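Local coordinates for protein putative Semialdehyde dehydrogenase (Oryza sativa, PDB 2CVO) that probably catalyses the NADPH-dependent reduction of N-acetyl-L-glutamyl 5-phosphate to its semialdehyde, a step of arginine biosynthesis in the chloroplast, at residues Pro181-Lys186 and Ser240-Ser245; Gln237-Ser240 and Lys246-Ile249. All coordinates share one frame; numbering follows the deposited sequence.

Contact 1 of 2, residues Pro181-Lys186 and Ser240-Ser245; sequences PLIKAK and SEAAES
Ile183 and Lys184, in the last turn of helix 170-184, lie against Ala242 and Ala243, in the last turn of helix 231-243. The backbones come close. The CA atoms of Lys184 and Ala242 are 5.2 Å apart, and those of Ile183 and Ala243 are 5.9 Å apart. The small side chains of Ala242 and Ala243 probably help the helices come this close. Both helices end here. Lys186 takes positive phi and closes a Schellman motif, with Lys186 N bonded to Ile183 O at 2.8 Å. Glu244, the first residue past helix 231-243, also has positive phi, and Ser245 leads the chain away from its helix.

Ile183 gives the contact its apolar centre. Its CG2 methyl stands anti to the backbone N, and this branch does the touching. Ile183 CG2 lies 3.6 Å from Ala243 CB and also touches Ala243 CA. Ile183 CG2 is 3.8 Å from Ala242 C. The Ala242 methyl is a little farther away. The two helices belong to the dimerisation domain of the semialdehyde dehydrogenase family. In its mixed sheet, strands 194-200 and 250-256 are parallel neighbours, joined through a beta-alpha-beta crossover that includes helix 231-243. Helix 170-184 comes before the first of these strands. Ile188 and Val190, in the loop after helix 170-184, extend the apolar surface beside Ile183 and Ala243.

Lys184 works differently. Lys184 CG, anti to the carbonyl carbon (chi1 -69°), rests 3.7 Å from Ala242 CB. The extended chain then runs past that methyl, which Lys184 CE also nears. The aliphatic part of the lysine thus covers the alanine, while the residue as a whole remains exposed. Lys184 NZ stays 6.3 Å from Glu241 OE1, too far for a salt bridge, so any attraction between these opposite charges is probably modest.

Contact 2 of 2, residues Gln237-Ser240 and Lys246-Ile249; sequences QGLS and KVTI
Ser240 OG accepts a hydrogen bond from Val247 N, where helix 231-243 is followed by the loop leading into strand 250-256. This is a helix-to-strand connection in the dimerisation domain. Val247 N lies 2.8 Å from Ser240 OG, and the bond is nearly straight (174°). With chi1 at -72°, the serine hydroxyl lies beside its own backbone N, where it donates to Glu236 O one turn earlier. The same oxygen thus ties the loop to the helix. With an alanine here, Val247 N and Glu236 O would probably both lose this hydroxyl as a partner, and the start of the loop would be held less firmly.

Both Val247 methyls touch the helix. Val247 CG2 lies 3.8 Å from Leu239 O, and Val247 CG1 faces Leu239 CB at 4.2 Å. Lys246 has its CG anti to the backbone N, then bends at chi2 (55°). This bend brings Lys246 CD to 4.0 Å from Ser240 OG. Lys246 NZ forms a salt bridge with Glu236 OE1 and only a weak bond to Val247 O. The other carboxylate oxygen of Glu236 accepts a hydrogen bond from Ile249 N.

Farther along, the Leu239 and Ile249 side chains cross at about a right angle. Their touching branches are methyls, with Leu239 CD1 3.7 Å from Ile249 CG2.

Contacts 1 and 2 both use helix 231-243 and share Ser240. Contact 1 joins the end of this helix to the end of helix 170-184; contact 2 joins it to its own following loop. Contact 1 is partly buried and nearer the surface, with apolar carbons and a lysine chain as its means. Contact 2 is more buried, and adds a hydrogen bond to its apolar packing. Their centres are about 9 Å apart. They meet directly where Ile183 CD1 packs 3.7 Å from Leu239 CD2, so their apolar surfaces touch. Val190 is a neighbour of both, packing on Ala243 and Val247. Thr248 also packs on Arg321 of the second subunit, whereas no other subunit touches the segments of contact 1.

Contact 1 of 2, residues Pro181-Lys186 and Ser240-Ser245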
ATOM      1  N   PRO A 181      10.533   8.171 -32.925  1.00  8.09           N
ATOM      2  CA  PRO A 181      11.645   7.782 -33.800  1.00  9.41           C
ATOM      3  C   PRO A 181      11.356   6.525 -34.617  1.00 10.15           C
ATOM      4  O   PRO A 181      11.764   6.427 -35.772  1.00 11.36           O
ATOM      5  CB  PRO A 181      12.805   7.593 -32.821  1.00  9.66           C
ATOM      6  CG  PRO A 181      12.114   7.182 -31.552  1.00  8.61           C
ATOM      7  CD  PRO A 181      10.943   8.132 -31.512  1.00  8.94           C
ATOM      8  N   LEU A 182      10.650   5.569 -34.022  1.00  9.85           N
ATOM      9  CA  LEU A 182      10.326   4.330 -34.719  1.00 10.03           C
ATOM     10  C   LEU A 182       9.400   4.585 -35.897  1.00 11.19           C
ATOM     11  O   LEU A 182       9.526   3.947 -36.947  1.00 10.37           O
ATOM     12  CB  LEU A 182       9.681   3.320 -33.760  1.00  9.50           C
ATOM     13  CG  LEU A 182      10.609   2.744 -32.684  1.00 11.19           C
ATOM     14  CD1 LEU A 182       9.838   1.791 -31.776  1.00 11.88           C
ATOM     15  CD2 LEU A 182      11.775   2.025 -33.352  1.00  8.03           C
ATOM     16  N   ILE A 183       8.464   5.512 -35.724  1.00 10.54           N
ATOM     17  CA  ILE A 183       7.535   5.841 -36.790  1.00 11.85           C
ATOM     18  C   ILE A 183       8.278   6.592 -37.891  1.00 13.88           C
ATOM     19  O   ILE A 183       8.096   6.310 -39.073  1.00 13.72           O
ATOM     20  CB  ILE A 183       6.357   6.700 -36.271  1.00 10.71           C
ATOM     21  CG1 ILE A 183       5.479   5.866 -35.337  1.00  9.89           C
ATOM     22  CG2 ILE A 183       5.522   7.210 -37.434  1.00  8.91           C
ATOM     23  CD1 ILE A 183       4.292   6.625 -34.768  1.00 11.39           C
ATOM     24  N   LYS A 184       9.125   7.543 -37.504  1.00 16.49           N
ATOM     25  CA  LYS A 184       9.889   8.306 -38.490  1.00 17.98           C
ATOM     26  C   LYS A 184      10.750   7.362 -39.321  1.00 17.48           C
ATOM     27  O   LYS A 184      10.937   7.575 -40.517  1.00 17.52           O
ATOM     28  CB  LYS A 184      10.794   9.338 -37.805  1.00 20.17           C
ATOM     29  CG  LYS A 184      10.061  10.482 -37.129  1.00 22.80           C
ATOM     30  CD  LYS A 184      11.048  11.453 -36.490  1.00 25.39           C
ATOM     31  CE  LYS A 184      10.337  12.616 -35.804  1.00 28.23           C
ATOM     32  NZ  LYS A 184      11.289  13.537 -35.106  1.00 28.83           N
ATOM     33  N   ALA A 185      11.268   6.320 -38.674  1.00 16.11           N
ATOM     34  CA  ALA A 185      12.119   5.336 -39.330  1.00 13.95           C
ATOM     35  C   ALA A 185      11.302   4.329 -40.138  1.00 12.83           C
ATOM     36  O   ALA A 185      11.860   3.475 -40.824  1.00 12.07           O
ATOM     37  CB  ALA A 185      12.969   4.608 -38.285  1.00 13.49           C
ATOM     38  N   LYS A 186       9.980   4.433 -40.053  1.00 12.53           N
ATOM     39  CA  LYS A 186       9.092   3.535 -40.788  1.00 12.29           C
ATOM     40  C   LYS A 186       9.315   2.084 -40.375  1.00 11.27           C
ATOM     41  O   LYS A 186       9.150   1.171 -41.186  1.00  8.02           O
ATOM     42  CB  LYS A 186       9.345   3.671 -42.292  1.00 17.60           C
ATOM     43  CG  LYS A 186       9.559   5.106 -42.745  1.00 22.22           C
ATOM     44  CD  LYS A 186       8.260   5.874 -42.795  1.00 26.62           C
ATOM     45  CE  LYS A 186       7.563   5.639 -44.120  1.00 30.33           C
ATOM     46  NZ  LYS A 186       8.439   6.085 -45.244  1.00 32.33           N
ATOM     47  N   SER A 240       1.273  11.678 -35.558  1.00 10.22           N
ATOM     48  CA  SER A 240       0.851  12.052 -36.907  1.00 12.81           C
ATOM     49  C   SER A 240       1.938  12.858 -37.599  1.00 14.34           C
ATOM     50  O   SER A 240       2.184  12.689 -38.793  1.00 14.70           O
ATOM     51  CB  SER A 240      -0.444  12.867 -36.862  1.00 11.50           C
ATOM     52  OG  SER A 240      -1.539  12.036 -36.520  1.00 10.95           O
ATOM     53  N   GLU A 241       2.588  13.734 -36.839  1.00 15.09           N
ATOM     54  CA  GLU A 241       3.661  14.550 -37.381  1.00 17.74           C
ATOM     55  C   GLU A 241       4.822  13.655 -37.803  1.00 16.37           C
ATOM     56  O   GLU A 241       5.427  13.861 -38.851  1.00 16.58           O
ATOM     57  CB  GLU A 241       4.145  15.555 -36.338  1.00 19.88           C
ATOM     58  CG  GLU A 241       5.402  16.294 -36.758  1.00 27.45           C
ATOM     59  CD  GLU A 241       5.849  17.316 -35.734  1.00 32.44           C
ATOM     60  OE1 GLU A 241       6.049  16.942 -34.556  1.00 35.00           O
ATOM     61  OE2 GLU A 241       6.006  18.496 -36.112  1.00 36.31           O
ATOM     62  N   ALA A 242       5.122  12.656 -36.981  1.00 14.63           N
ATOM     63  CA  ALA A 242       6.212  11.731 -37.263  1.00 12.58           C
ATOM     64  C   ALA A 242       5.881  10.817 -38.436  1.00 12.41           C
ATOM     65  O   ALA A 242       6.769  10.377 -39.166  1.00 10.51           O
ATOM     66  CB  ALA A 242       6.515  10.898 -36.022  1.00 12.69           C
ATOM     67  N   ALA A 243       4.595  10.538 -38.616  1.00 13.23           N
ATOM     68  CA  ALA A 243       4.146   9.658 -39.687  1.00 14.13           C
ATOM     69  C   ALA A 243       3.811  10.391 -40.984  1.00 15.71           C
ATOM     70  O   ALA A 243       3.742   9.769 -42.045  1.00 14.88           O
ATOM     71  CB  ALA A 243       2.930   8.877 -39.223  1.00 11.85           C
ATOM     72  N   GLU A 244       3.603  11.704 -40.892  1.00 16.05           N
ATOM     73  CA  GLU A 244       3.231  12.521 -42.044  1.00 17.18           C
ATOM     74  C   GLU A 244       1.886  12.021 -42.569  1.00 17.03           C
ATOM     75  O   GLU A 244       1.577  12.110 -43.762  1.00 15.39           O
ATOM     76  CB  GLU A 244       4.301  12.442 -43.134  1.00 19.13           C
ATOM     77  CG  GLU A 244       5.617  13.072 -42.718  1.00 23.96           C
ATOM     78  CD  GLU A 244       6.628  13.104 -43.844  1.00 24.58           C
ATOM     79  OE1 GLU A 244       6.986  12.022 -44.354  1.00 26.07           O
ATOM     80  OE2 GLU A 244       7.063  14.213 -44.217  1.00 28.01           O
ATOM     81  N   SER A 245       1.094  11.497 -41.640  1.00 16.20           N
ATOM     82  CA  SER A 245      -0.230  10.965 -41.921  1.00 17.26           C
ATOM     83  C   SER A 245      -1.034  11.018 -40.621  1.00 15.05           C
ATOM     84  O   SER A 245      -0.460  11.043 -39.538  1.00 13.28           O
ATOM     85  CB  SER A 245      -0.116   9.516 -42.400  1.00 20.14           C
ATOM     86  OG  SER A 245      -1.386   8.982 -42.713  1.00 26.48           O
TER

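Contact 2 of 2, residues Gln237-Ser240 and Lys246-Ile249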
ATOM      1  N   GLN A 237      -1.090  13.898 -32.092  1.00  9.97           N
ATOM      2  CA  GLN A 237      -0.455  15.034 -32.756  1.00  9.93           C
ATOM      3  C   GLN A 237       1.018  14.730 -33.039  1.00 10.33           C
ATOM      4  O   GLN A 237       1.503  14.944 -34.151  1.00 10.74           O
ATOM      5  CB  GLN A 237      -0.570  16.300 -31.890  1.00 10.99           C
ATOM      6  CG  GLN A 237       0.253  17.494 -32.395  1.00 11.87           C
ATOM      7  CD  GLN A 237      -0.034  18.789 -31.633  1.00 14.59           C
ATOM      8  OE1 GLN A 237      -1.061  19.439 -31.847  1.00 13.48           O
ATOM      9  NE2 GLN A 237       0.873  19.160 -30.732  1.00 10.17           N
ATOM     10  N   GLY A 238       1.726  14.222 -32.036  1.00 10.65           N
ATOM     11  CA  GLY A 238       3.133  13.904 -32.218  1.00 10.55           C
ATOM     12  C   GLY A 238       3.367  12.727 -33.154  1.00  9.31           C
ATOM     13  O   GLY A 238       4.305  12.730 -33.954  1.00  9.00           O
ATOM     14  N   LEU A 239       2.516  11.714 -33.059  1.00  8.97           N
ATOM     15  CA  LEU A 239       2.655  10.540 -33.911  1.00  8.92           C
ATOM     16  C   LEU A 239       2.302  10.857 -35.359  1.00  9.54           C
ATOM     17  O   LEU A 239       2.948  10.359 -36.281  1.00  9.67           O
ATOM     18  CB  LEU A 239       1.768   9.403 -33.401  1.00  7.30           C
ATOM     19  CG  LEU A 239       2.012   8.953 -31.960  1.00  5.17           C
ATOM     20  CD1 LEU A 239       1.137   7.753 -31.660  1.00  6.16           C
ATOM     21  CD2 LEU A 239       3.478   8.599 -31.764  1.00  5.96           C
ATOM     22  N   SER A 240       1.273  11.678 -35.558  1.00 10.22           N
ATOM     23  CA  SER A 240       0.851  12.052 -36.907  1.00 12.81           C
ATOM     24  C   SER A 240       1.938  12.858 -37.599  1.00 14.34           C
ATOM     25  O   SER A 240       2.184  12.689 -38.793  1.00 14.70           O
ATOM     26  CB  SER A 240      -0.444  12.867 -36.862  1.00 11.50           C
ATOM     27  OG  SER A 240      -1.539  12.036 -36.520  1.00 10.95           O
ATOM     28  N   LYS A 246      -2.356  11.039 -40.733  1.00 13.58           N
ATOM     29  CA  LYS A 246      -3.228  11.087 -39.564  1.00 13.84           C
ATOM     30  C   LYS A 246      -3.226   9.763 -38.804  1.00 12.26           C
ATOM     31  O   LYS A 246      -3.706   8.749 -39.312  1.00 10.07           O
ATOM     32  CB  LYS A 246      -4.659  11.424 -39.995  1.00 16.30           C
ATOM     33  CG  LYS A 246      -5.702  11.217 -38.909  1.00 22.74           C
ATOM     34  CD  LYS A 246      -5.347  11.980 -37.645  1.00 27.56           C
ATOM     35  CE  LYS A 246      -6.341  11.695 -36.536  1.00 31.33           C
ATOM     36  NZ  LYS A 246      -5.839  12.189 -35.232  1.00 31.67           N
ATOM     37  N   VAL A 247      -2.699   9.774 -37.584  1.00 10.25           N
ATOM     38  CA  VAL A 247      -2.642   8.556 -36.777  1.00 10.07           C
ATOM     39  C   VAL A 247      -3.752   8.488 -35.732  1.00 10.30           C
ATOM     40  O   VAL A 247      -3.933   9.421 -34.951  1.00 11.53           O
ATOM     41  CB  VAL A 247      -1.285   8.434 -36.045  1.00  9.41           C
ATOM     42  CG1 VAL A 247      -1.264   7.184 -35.168  1.00  7.80           C
ATOM     43  CG2 VAL A 247      -0.157   8.393 -37.056  1.00  7.72           C
ATOM     44  N   THR A 248      -4.489   7.379 -35.724  1.00 10.20           N
ATOM     45  CA  THR A 248      -5.566   7.171 -34.758  1.00 10.98           C
ATOM     46  C   THR A 248      -5.220   5.981 -33.871  1.00 10.33           C
ATOM     47  O   THR A 248      -5.213   4.838 -34.324  1.00  8.79           O
ATOM     48  CB  THR A 248      -6.901   6.888 -35.441  1.00  9.68           C
ATOM     49  OG1 THR A 248      -7.296   8.036 -36.204  1.00 12.26           O
ATOM     50  CG2 THR A 248      -7.967   6.593 -34.392  1.00  9.77           C
ATOM     51  N   ILE A 249      -4.956   6.260 -32.600  1.00  9.15           N
ATOM     52  CA  ILE A 249      -4.557   5.228 -31.648  1.00  8.25           C
ATOM     53  C   ILE A 249      -5.649   4.763 -30.697  1.00  7.83           C
ATOM     54  O   ILE A 249      -6.725   5.352 -30.612  1.00  9.56           O
ATOM     55  CB  ILE A 249      -3.378   5.721 -30.762  1.00  7.76           C
ATOM     56  CG1 ILE A 249      -3.868   6.840 -29.831  1.00  8.26           C
ATOM     57  CG2 ILE A 249      -2.239   6.237 -31.632  1.00  5.39           C
ATOM     58  CD1 ILE A 249      -2.811   7.397 -28.881  1.00 10.04           C
TER